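Local coordinates for SusD-like protein BACOVA_02651 (Bacteroides ovatus, PDB 5E76) that binds xyloglucan at the outer surface of the cell and probably mediates its capture before transport into the periplasm for degradation, at residues Val74-Asn79 / Glu127-Leu132; Val355-Ala360 / Tyr377-Val382; Thr253-Leu258 / Gly266-Trp271. One frame throughout, in Å; residues are numbered along the deposited sequence.

Contact 1: residues Val74-Asn79 / Glu127-Leu132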
loop_
_atom_site.group_PDB
_atom_site.type_symbol
_atom_site.label_atom_id
_atom_site.label_comp_id
_atom_site.label_asym_id
_atom_site.label_seq_id
_atom_site.Cartn_x
_atom_site.Cartn_y
_atom_site.Cartn_z
ATOM N N VAL A 74 5.533 -7.079 -13.827
ATOM C CA VAL A 74 5.402 -5.667 -14.178
ATOM C C VAL A 74 6.672 -5.241 -14.930
ATOM O O VAL A 74 6.592 -4.511 -15.922
ATOM C CB VAL A 74 5.158 -4.725 -12.910
ATOM C CG1 VAL A 74 5.122 -3.266 -13.315
ATOM C CG2 VAL A 74 3.871 -5.099 -12.150
ATOM N N VAL A 75 7.831 -5.711 -14.461
ATOM C CA VAL A 75 9.128 -5.294 -15.003
ATOM C C VAL A 75 9.246 -5.807 -16.456
ATOM O O VAL A 75 9.618 -5.060 -17.374
ATOM C CB VAL A 75 10.332 -5.809 -14.082
ATOM C CG1 VAL A 75 11.688 -5.680 -14.762
ATOM C CG2 VAL A 75 10.361 -5.044 -12.722
ATOM N N THR A 76 8.893 -7.073 -16.657
ATOM C CA THR A 76 8.991 -7.702 -17.964
ATOM C C THR A 76 8.149 -6.944 -18.977
ATOM O O THR A 76 8.621 -6.614 -20.060
ATOM C CB THR A 76 8.533 -9.165 -17.913
ATOM O OG1 THR A 76 9.471 -9.927 -17.140
ATOM C CG2 THR A 76 8.387 -9.801 -19.355
ATOM N N MET A 77 6.905 -6.668 -18.611
ATOM C CA MET A 77 5.969 -5.981 -19.512
ATOM C C MET A 77 6.370 -4.532 -19.799
ATOM O O MET A 77 6.267 -4.068 -20.927
ATOM C CB MET A 77 4.552 -6.020 -18.943
ATOM C CG MET A 77 3.519 -5.590 -19.963
ATOM S SD MET A 77 1.822 -5.519 -19.377
ATOM C CE MET A 77 1.611 -7.249 -18.943
ATOM N N ALA A 78 6.832 -3.811 -18.796
ATOM C CA ALA A 78 7.366 -2.488 -19.052
ATOM C C ALA A 78 8.503 -2.530 -20.067
ATOM O O ALA A 78 8.528 -1.722 -20.990
ATOM C CB ALA A 78 7.847 -1.834 -17.749
ATOM N N ASN A 79 9.441 -3.465 -19.885
ATOM C CA ASN A 79 10.552 -3.657 -20.813
ATOM C C ASN A 79 10.128 -4.111 -22.233
ATOM O O ASN A 79 10.764 -3.731 -23.224
ATOM C CB ASN A 79 11.552 -4.687 -20.255
ATOM C CG ASN A 79 12.397 -4.133 -19.123
ATOM O OD1 ASN A 79 12.408 -2.915 -18.877
ATOM N ND2 ASN A 79 13.115 -5.018 -18.426
ATOM N N GLU A 127 16.673 -3.970 -17.205
ATOM C CA GLU A 127 16.221 -3.156 -18.338
ATOM C C GLU A 127 15.881 -4.010 -19.552
ATOM O O GLU A 127 15.092 -3.594 -20.393
ATOM C CB GLU A 127 17.288 -2.152 -18.770
ATOM C CG GLU A 127 17.579 -1.097 -17.771
ATOM C CD GLU A 127 18.590 -0.082 -18.261
ATOM O OE1 GLU A 127 19.639 0.080 -17.613
ATOM O OE2 GLU A 127 18.327 0.590 -19.276
ATOM N N ASP A 128 16.509 -5.178 -19.659
ATOM C CA ASP A 128 16.371 -6.047 -20.847
ATOM C C ASP A 128 15.990 -7.486 -20.514
ATOM O O ASP A 128 16.741 -8.193 -19.820
ATOM C CB ASP A 128 17.679 -6.069 -21.626
ATOM C CG ASP A 128 17.533 -6.753 -22.980
ATOM O OD1 ASP A 128 17.065 -6.102 -23.944
ATOM O OD2 ASP A 128 17.868 -7.959 -23.088
ATOM N N ASN A 129 14.861 -7.946 -21.046
ATOM C CA ASN A 129 14.303 -9.236 -20.626
ATOM C C ASN A 129 15.106 -10.473 -20.962
ATOM O O ASN A 129 14.933 -11.512 -20.316
ATOM C CB ASN A 129 12.921 -9.406 -21.212
ATOM C CG ASN A 129 12.000 -8.337 -20.741
ATOM O OD1 ASN A 129 12.208 -7.794 -19.648
ATOM N ND2 ASN A 129 10.997 -7.988 -21.552
ATOM N N GLN A 130 15.981 -10.364 -21.952
ATOM C CA GLN A 130 16.742 -11.521 -22.465
ATOM C C GLN A 130 15.862 -12.526 -23.178
ATOM O O GLN A 130 16.137 -12.837 -24.339
ATOM C CB GLN A 130 17.514 -12.227 -21.358
ATOM C CG GLN A 130 18.412 -11.267 -20.565
ATOM C CD GLN A 130 19.599 -11.965 -19.899
ATOM O OE1 GLN A 130 20.121 -12.959 -20.414
ATOM N NE2 GLN A 130 20.035 -11.440 -18.749
ATOM N N LYS A 131 14.832 -13.060 -22.518
ATOM C CA LYS A 131 13.838 -13.925 -23.192
ATOM C C LYS A 131 14.433 -15.170 -23.888
ATOM O O LYS A 131 13.803 -16.227 -23.880
ATOM C CB LYS A 131 13.041 -13.137 -24.236
ATOM C CG LYS A 131 12.301 -11.899 -23.714
ATOM C CD LYS A 131 11.041 -12.255 -22.906
ATOM C CE LYS A 131 10.189 -11.018 -22.565
ATOM N NZ LYS A 131 10.063 -10.026 -23.697
ATOM N N LEU A 132 15.598 -15.051 -24.528
ATOM C CA LEU A 132 16.290 -16.225 -25.079
ATOM C C LEU A 132 16.719 -17.212 -23.964
ATOM O O LEU A 132 16.799 -18.431 -24.204
ATOM C CB LEU A 132 17.526 -15.783 -25.909
ATOM C CG LEU A 132 17.307 -14.989 -27.215
ATOM C CD1 LEU A 132 18.649 -14.545 -27.865
ATOM C CD2 LEU A 132 16.504 -15.833 -28.195
HETATM O O HOH W 1 12.382 -9.228 -17.459
#
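The helical segment V74-N79 meets the irregular segment E127-L132 with CA atoms 6.1 Å apart at T76 and N129 and 6.2 Å apart at N79 and E127, so a loop without helix or strand lies along one side of a helix. N129 carries the contact through both ends of its carboxamide. Its ND2 donates to the backbone O of T76 at 3.1 Å, an N-H...O angle of 148°, approaching somewhat out of the carbonyl plane. Its OD1 accepts from N79 ND2 at 3.2 Å; the donor stands above the carbonyl plane of N129, while N129 OD1 lies nearly in the amide plane of N79. A water also donates to N129 OD1 at 2.6 Å and hydrogen-bonds T76 OG1, a hydroxyl that is also bonded to Y72 O. The pairing fastens the loop that follows helix 95-117 to helix 62-84, within the N-terminal, TPR-related helical part of this SusD-family protein. Within the loop, D128 OD2 accepts from Q130 N, an Asx turn. N79 CG sits beside its backbone N (chi1 -74°), which sets the amide against the E127 carbonyl; R109 bonds its OD1, and I126 O takes a further bond from its ND2. With an alanine at N129, the T76 carbonyl is likely to lose this loop donor and N79 ND2 one of its acceptors, leaving the loop freer to shift from the helix. Farther along, K131 bends at chi2 and chi4 to bring CE to 3.9 Å from T76 CG2, while NZ reaches S80 OG.

Contact 2: residues Val355-Ala360 / Tyr377-Val382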
loop_
_atom_site.group_PDB
_atom_site.type_symbol
_atom_site.label_atom_id
_atom_site.label_comp_id
_atom_site.label_asym_id
_atom_site.label_seq_id
_atom_site.Cartn_x
_atom_site.Cartn_y
_atom_site.Cartn_z
ATOM N N VAL A 355 0.457 12.216 -0.920
ATOM C CA VAL A 355 1.351 13.314 -1.249
ATOM C C VAL A 355 1.294 14.412 -0.184
ATOM O O VAL A 355 2.324 15.010 0.125
ATOM C CB VAL A 355 1.049 13.930 -2.591
ATOM C CG1 VAL A 355 2.118 14.938 -2.943
ATOM C CG2 VAL A 355 0.977 12.871 -3.656
ATOM N N TYR A 356 0.130 14.648 0.411
ATOM C CA TYR A 356 0.020 15.700 1.450
ATOM C C TYR A 356 0.894 15.314 2.650
ATOM O O TYR A 356 1.712 16.104 3.129
ATOM C CB TYR A 356 -1.427 15.916 1.910
ATOM C CG TYR A 356 -2.305 16.723 0.959
ATOM C CD1 TYR A 356 -1.909 16.974 -0.350
ATOM C CD2 TYR A 356 -3.530 17.240 1.389
ATOM C CE1 TYR A 356 -2.705 17.698 -1.215
ATOM C CE2 TYR A 356 -4.341 17.987 0.535
ATOM C CZ TYR A 356 -3.931 18.210 -0.765
ATOM O OH TYR A 356 -4.754 18.953 -1.596
ATOM N N LEU A 357 0.721 14.088 3.126
ATOM C CA LEU A 357 1.505 13.624 4.284
ATOM C C LEU A 357 2.972 13.562 3.981
ATOM O O LEU A 357 3.792 13.927 4.823
ATOM C CB LEU A 357 1.017 12.267 4.768
ATOM C CG LEU A 357 -0.473 12.319 5.177
ATOM C CD1 LEU A 357 -0.925 10.974 5.717
ATOM C CD2 LEU A 357 -0.752 13.472 6.205
ATOM N N THR A 358 3.302 13.153 2.769
ATOM C CA THR A 358 4.687 13.084 2.340
ATOM C C THR A 358 5.308 14.481 2.341
ATOM O O THR A 358 6.460 14.652 2.756
ATOM C CB THR A 358 4.799 12.452 0.927
ATOM O OG1 THR A 358 4.417 11.073 0.979
ATOM C CG2 THR A 358 6.190 12.580 0.384
ATOM N N TYR A 359 4.570 15.475 1.850
ATOM C CA TYR A 359 5.041 16.844 1.928
ATOM C C TYR A 359 5.346 17.163 3.393
ATOM O O TYR A 359 6.428 17.650 3.718
ATOM C CB TYR A 359 3.997 17.828 1.358
ATOM C CG TYR A 359 4.485 19.270 1.224
ATOM C CD1 TYR A 359 5.841 19.546 1.192
ATOM C CD2 TYR A 359 3.586 20.349 1.099
ATOM C CE1 TYR A 359 6.312 20.823 1.055
ATOM C CE2 TYR A 359 4.049 21.648 0.955
ATOM C CZ TYR A 359 5.413 21.883 0.938
ATOM O OH TYR A 359 5.908 23.155 0.799
ATOM N N ALA A 360 4.399 16.865 4.272
ATOM C CA ALA A 360 4.541 17.183 5.686
ATOM C C ALA A 360 5.786 16.572 6.260
ATOM O O ALA A 360 6.600 17.279 6.899
ATOM C CB ALA A 360 3.338 16.712 6.441
ATOM N N TYR A 377 0.182 22.671 6.700
ATOM C CA TYR A 377 -1.139 22.899 6.112
ATOM C C TYR A 377 -1.686 21.657 5.400
ATOM O O TYR A 377 -2.850 21.290 5.567
ATOM C CB TYR A 377 -1.086 24.077 5.132
ATOM C CG TYR A 377 -2.332 24.280 4.337
ATOM C CD1 TYR A 377 -3.403 24.981 4.877
ATOM C CD2 TYR A 377 -2.443 23.808 3.036
ATOM C CE1 TYR A 377 -4.549 25.200 4.162
ATOM C CE2 TYR A 377 -3.598 24.012 2.305
ATOM C CZ TYR A 377 -4.653 24.717 2.882
ATOM O OH TYR A 377 -5.833 24.963 2.195
ATOM N N PHE A 378 -0.855 20.984 4.616
ATOM C CA PHE A 378 -1.406 19.870 3.858
ATOM C C PHE A 378 -1.597 18.668 4.759
ATOM O O PHE A 378 -2.527 17.885 4.542
ATOM C CB PHE A 378 -0.563 19.583 2.625
ATOM C CG PHE A 378 -0.833 20.572 1.516
ATOM C CD1 PHE A 378 -2.033 20.530 0.831
ATOM C CD2 PHE A 378 0.074 21.575 1.204
ATOM C CE1 PHE A 378 -2.307 21.425 -0.165
ATOM C CE2 PHE A 378 -0.197 22.483 0.198
ATOM C CZ PHE A 378 -1.386 22.416 -0.481
ATOM N N PHE A 379 -0.796 18.571 5.823
ATOM C CA PHE A 379 -1.065 17.584 6.865
ATOM C C PHE A 379 -2.487 17.744 7.402
ATOM O O PHE A 379 -3.322 16.866 7.239
ATOM C CB PHE A 379 -0.053 17.703 8.002
ATOM C CG PHE A 379 -0.314 16.748 9.140
ATOM C CD1 PHE A 379 -1.176 17.098 10.175
ATOM C CD2 PHE A 379 0.292 15.498 9.170
ATOM C CE1 PHE A 379 -1.428 16.215 11.209
ATOM C CE2 PHE A 379 0.038 14.606 10.201
ATOM C CZ PHE A 379 -0.824 14.957 11.219
ATOM N N ASN A 380 -2.751 18.912 7.988
ATOM C CA ASN A 380 -4.029 19.243 8.650
ATOM C C ASN A 380 -5.192 19.170 7.730
ATOM O O ASN A 380 -6.325 18.858 8.118
ATOM C CB ASN A 380 -3.956 20.645 9.229
ATOM C CG ASN A 380 -3.294 20.677 10.567
ATOM O OD1 ASN A 380 -3.538 19.816 11.413
ATOM N ND2 ASN A 380 -2.439 21.658 10.775
ATOM N N ARG A 381 -4.898 19.472 6.485
ATOM C CA ARG A 381 -5.871 19.311 5.442
ATOM C C ARG A 381 -6.396 17.856 5.383
ATOM O O ARG A 381 -7.566 17.642 5.083
ATOM C CB ARG A 381 -5.226 19.769 4.140
ATOM C CG ARG A 381 -6.089 19.796 2.933
ATOM C CD ARG A 381 -7.140 20.935 2.907
ATOM N NE ARG A 381 -8.240 20.373 2.140
ATOM C CZ ARG A 381 -9.274 19.730 2.675
ATOM N NH1 ARG A 381 -9.400 19.647 3.990
ATOM N NH2 ARG A 381 -10.196 19.183 1.895
ATOM N N VAL A 382 -5.545 16.864 5.716
ATOM C CA VAL A 382 -5.954 15.442 5.750
ATOM C C VAL A 382 -6.807 15.167 6.977
ATOM O O VAL A 382 -7.756 14.398 6.945
ATOM C CB VAL A 382 -4.698 14.451 5.752
ATOM C CG1 VAL A 382 -5.086 13.039 6.083
ATOM C CG2 VAL A 382 -3.987 14.503 4.427
#
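Y356 and F378 both hold CG anti to the carbonyl carbon (chi1 near -77° in each), and these matching torsions bring the two rings together between helices 352-364 and 374-385. The pair is edge-to-face: the edge of F378 points at the face of Y356, with ring centroids 4.5 Å apart and planes at 59°. F378 CD1 stands over the centre of the tyrosine ring, 3.4 Å from Y356 CZ, and F378 CB adds a CH-pi contact over the same ring. On its other branch, F378 CD2 meets the edge of Y359, 3.7 Å from Y359 CD2. The axes of the two short segments approach to 7.8 Å at 140°, a splayed, roughly antiparallel hairpin of successive helices in the SusD-family region. Beyond the Y356/F378 pair, L357 CD2 lies 3.7 Å from F379 CD2 and also touches V382 CG2, while A360 CB packs against F379 CB. R381 runs beside Y356, its CG 3.5 Å from Y356 CE2, and its NH1 forms a salt bridge with E384. Helix 197-213 contributes C211 against both Y356 and F378. The segments probably hold together by apolar and ring packing, with no hydrogen bond across them to fix direction.

Contact 3: residues Thr253-Leu258 / Gly266-Trp271. With BGC (beta-D-glucopyranose), chain B; BGC (beta-D-glucopyranose), chain C.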
loop_
_atom_site.group_PDB
_atom_site.type_symbol
_atom_site.label_atom_id
_atom_site.label_comp_id
_atom_site.label_asym_id
_atom_site.label_seq_id
_atom_site.Cartn_x
_atom_site.Cartn_y
_atom_site.Cartn_z
ATOM N N THR A 253 -9.168 -9.941 -7.622
ATOM C CA THR A 253 -9.617 -11.171 -6.987
ATOM C C THR A 253 -9.682 -11.128 -5.462
ATOM O O THR A 253 -9.937 -12.152 -4.808
ATOM C CB THR A 253 -8.693 -12.317 -7.401
ATOM O OG1 THR A 253 -7.347 -11.868 -7.262
ATOM C CG2 THR A 253 -8.928 -12.681 -8.851
ATOM N N LEU A 254 -9.490 -9.938 -4.895
ATOM C CA LEU A 254 -9.313 -9.807 -3.446
ATOM C C LEU A 254 -10.621 -9.908 -2.658
ATOM O O LEU A 254 -10.597 -10.117 -1.444
ATOM C CB LEU A 254 -8.596 -8.479 -3.115
ATOM C CG LEU A 254 -7.111 -8.403 -3.552
ATOM C CD1 LEU A 254 -6.524 -7.020 -3.259
ATOM C CD2 LEU A 254 -6.273 -9.487 -2.874
ATOM N N LEU A 255 -11.751 -9.795 -3.346
ATOM C CA LEU A 255 -13.068 -9.752 -2.700
ATOM C C LEU A 255 -13.323 -10.806 -1.602
ATOM O O LEU A 255 -13.719 -10.462 -0.484
ATOM C CB LEU A 255 -14.138 -9.898 -3.777
ATOM C CG LEU A 255 -15.569 -9.620 -3.363
ATOM C CD1 LEU A 255 -15.764 -8.121 -3.326
ATOM C CD2 LEU A 255 -16.495 -10.288 -4.319
ATOM N N SER A 256 -13.102 -12.078 -1.931
ATOM C CA SER A 256 -13.481 -13.192 -1.053
ATOM C C SER A 256 -12.500 -13.357 0.086
ATOM O O SER A 256 -12.834 -13.947 1.124
ATOM C CB SER A 256 -13.570 -14.520 -1.830
ATOM O OG SER A 256 -14.521 -14.488 -2.884
ATOM N N ASP A 257 -11.279 -12.871 -0.148
ATOM C CA ASP A 257 -10.231 -12.802 0.878
ATOM C C ASP A 257 -10.490 -11.663 1.898
ATOM O O ASP A 257 -10.057 -11.757 3.057
ATOM C CB ASP A 257 -8.835 -12.572 0.257
ATOM C CG ASP A 257 -8.303 -13.762 -0.535
ATOM O OD1 ASP A 257 -8.941 -14.838 -0.580
ATOM O OD2 ASP A 257 -7.202 -13.612 -1.112
ATOM N N LEU A 258 -11.126 -10.572 1.467
ATOM C CA LEU A 258 -11.335 -9.435 2.375
ATOM C C LEU A 258 -12.608 -9.605 3.179
ATOM O O LEU A 258 -12.601 -9.339 4.377
ATOM C CB LEU A 258 -11.374 -8.091 1.618
ATOM C CG LEU A 258 -10.066 -7.699 0.916
ATOM C CD1 LEU A 258 -10.252 -6.523 0.010
ATOM C CD2 LEU A 258 -8.943 -7.409 1.922
ATOM N N GLY A 266 -23.826 -9.173 -0.619
ATOM C CA GLY A 266 -25.037 -9.474 -1.349
ATOM C C GLY A 266 -25.091 -10.933 -1.747
ATOM O O GLY A 266 -25.447 -11.260 -2.873
ATOM N N GLY A 267 -24.700 -11.805 -0.821
ATOM C CA GLY A 267 -24.739 -13.235 -1.027
ATOM C C GLY A 267 -23.449 -13.899 -1.516
ATOM O O GLY A 267 -23.251 -15.083 -1.256
ATOM N N VAL A 268 -22.586 -13.160 -2.217
ATOM C CA VAL A 268 -21.416 -13.745 -2.895
ATOM C C VAL A 268 -20.463 -14.478 -1.945
ATOM O O VAL A 268 -20.266 -14.070 -0.809
ATOM C CB VAL A 268 -20.628 -12.660 -3.660
ATOM C CG1 VAL A 268 -19.310 -13.201 -4.178
ATOM C CG2 VAL A 268 -21.468 -12.122 -4.812
ATOM N N ASN A 269 -19.873 -15.567 -2.426
ATOM C CA ASN A 269 -19.028 -16.415 -1.581
ATOM C C ASN A 269 -17.781 -15.671 -1.088
ATOM O O ASN A 269 -17.165 -14.913 -1.842
ATOM C CB ASN A 269 -18.615 -17.679 -2.340
ATOM C CG ASN A 269 -17.861 -18.671 -1.468
ATOM O OD1 ASN A 269 -18.189 -18.864 -0.297
ATOM N ND2 ASN A 269 -16.853 -19.320 -2.044
ATOM N N CYS A 270 -17.431 -15.891 0.178
ATOM C CA CYS A 270 -16.257 -15.269 0.785
ATOM C C CYS A 270 -15.895 -16.047 2.034
ATOM O O CYS A 270 -16.649 -16.947 2.444
ATOM C CB CYS A 270 -16.507 -13.789 1.115
ATOM S SG CYS A 270 -17.928 -13.479 2.190
ATOM N N TRP A 271 -14.752 -15.708 2.635
ATOM C CA TRP A 271 -14.212 -16.522 3.715
ATOM C C TRP A 271 -13.220 -15.822 4.623
ATOM O O TRP A 271 -12.631 -16.468 5.480
ATOM C CB TRP A 271 -13.529 -17.767 3.110
ATOM C CG TRP A 271 -12.580 -17.382 2.043
ATOM C CD1 TRP A 271 -11.394 -16.724 2.202
ATOM C CD2 TRP A 271 -12.736 -17.598 0.637
ATOM N NE1 TRP A 271 -10.808 -16.512 0.987
ATOM C CE2 TRP A 271 -11.603 -17.047 0.007
ATOM C CE3 TRP A 271 -13.719 -18.213 -0.153
ATOM C CZ2 TRP A 271 -11.423 -17.096 -1.377
ATOM C CZ3 TRP A 271 -13.542 -18.251 -1.523
ATOM C CH2 TRP A 271 -12.408 -17.699 -2.124
HETATM C C2 BGC B . -10.725 -19.492 5.613
HETATM C C3 BGC B . -10.094 -19.813 6.909
HETATM C C4 BGC B . -10.596 -21.083 7.420
HETATM C C5 BGC B . -10.346 -22.197 6.489
HETATM C C6 BGC B . -11.006 -23.435 7.050
HETATM C C1 BGC B . -10.350 -20.577 4.584
HETATM O O2 BGC B . -10.326 -18.203 5.158
HETATM O O3 BGC B . -10.345 -18.723 7.868
HETATM O O4 BGC B . -9.948 -21.426 8.682
HETATM O O5 BGC B . -10.879 -21.893 5.159
HETATM O O6 BGC B . -11.395 -24.323 6.014
HETATM C C2 BGC C . -11.289 -22.228 0.197
HETATM C C3 BGC C . -11.691 -21.785 1.599
HETATM C C4 BGC C . -10.500 -21.205 2.353
HETATM C C5 BGC C . -9.763 -20.176 1.506
HETATM C C6 BGC C . -8.528 -19.652 2.230
HETATM C C1 BGC C . -10.505 -21.136 -0.520
HETATM O O2 BGC C . -12.461 -22.553 -0.558
HETATM O O3 BGC C . -12.220 -22.902 2.322
HETATM O O4 BGC C . -10.953 -20.593 3.566
HETATM O O5 BGC C . -9.375 -20.766 0.267
HETATM O O6 BGC C . -7.517 -19.306 1.276
#
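W271 is held to the short helix 255-258 by two N-H bonds. Its backbone N donates to S256 O at 3.0 Å, in the carbonyl plane and with an N-H...O angle of 151°, while the indole NE1 donates to D257 OD1 at 3.0 Å. The latter oxygen is met on its anti side, close to both the carboxylate and indole planes. D257 OD1 also forms a salt bridge with R30 of the glycan pocket, a second-shell link consistent with R30 steadying this acceptor. A third bond runs the other way: S256 OG donates to N269 O at 2.9 Å, and the same hydroxyl oxygen is bonded to M341 N. The two W271 bonds are consistent with holding the indole as an aromatic platform for carbohydrate, while the third ties the preceding backbone. One face of the indole is turned to sugar: C5 of the chain C glucose lies 3.7 Å above the ring plane, offset toward its rim. The W271 carbonyl also reaches sugar, its O lying 2.9 Å from O2 of the chain B glucose. W271 CG lies between the backbone N and the carbonyl carbon (chi1 51°), folding the indole back over S256. There S256 CB makes a CH-pi contact 3.5 Å from the centroid of the six-membered ring, and S256 O lies over the same face, opposite the sugar. N269, which touches a bound xylose, has its amide ND2 bonded to Q340 and placed at the indole edge. Outward from the pocket, C270 CB packs 3.7 Å from S256 O, and the L255 and V268 side chains cross at about a right angle, L255 CD2 4.1 Å from V268 CG1.

In the fold
Along the chain, contact 1 comes first, then contact 3, then contact 2, in series and without overlap. Contact 1 joins helix 62-84 to a loop in the N-terminal, TPR-related part of the protein, whereas contacts 2 and 3 both fall in its later SusD-family part. Their centres are well separated: about 36 Å between contacts 1 and 2, and about 34 Å from contact 3 to either of them. No two touch; the smallest gap between nearest atoms is about 14 Å, between contacts 1 and 3. Contacts 2 and 3 lie on opposite sides of the chain's centre. Contact 3 alone of the three supplies residues to the glycan pocket, two of its twelve, while contacts 1 and 2 join parts of the helical scaffold.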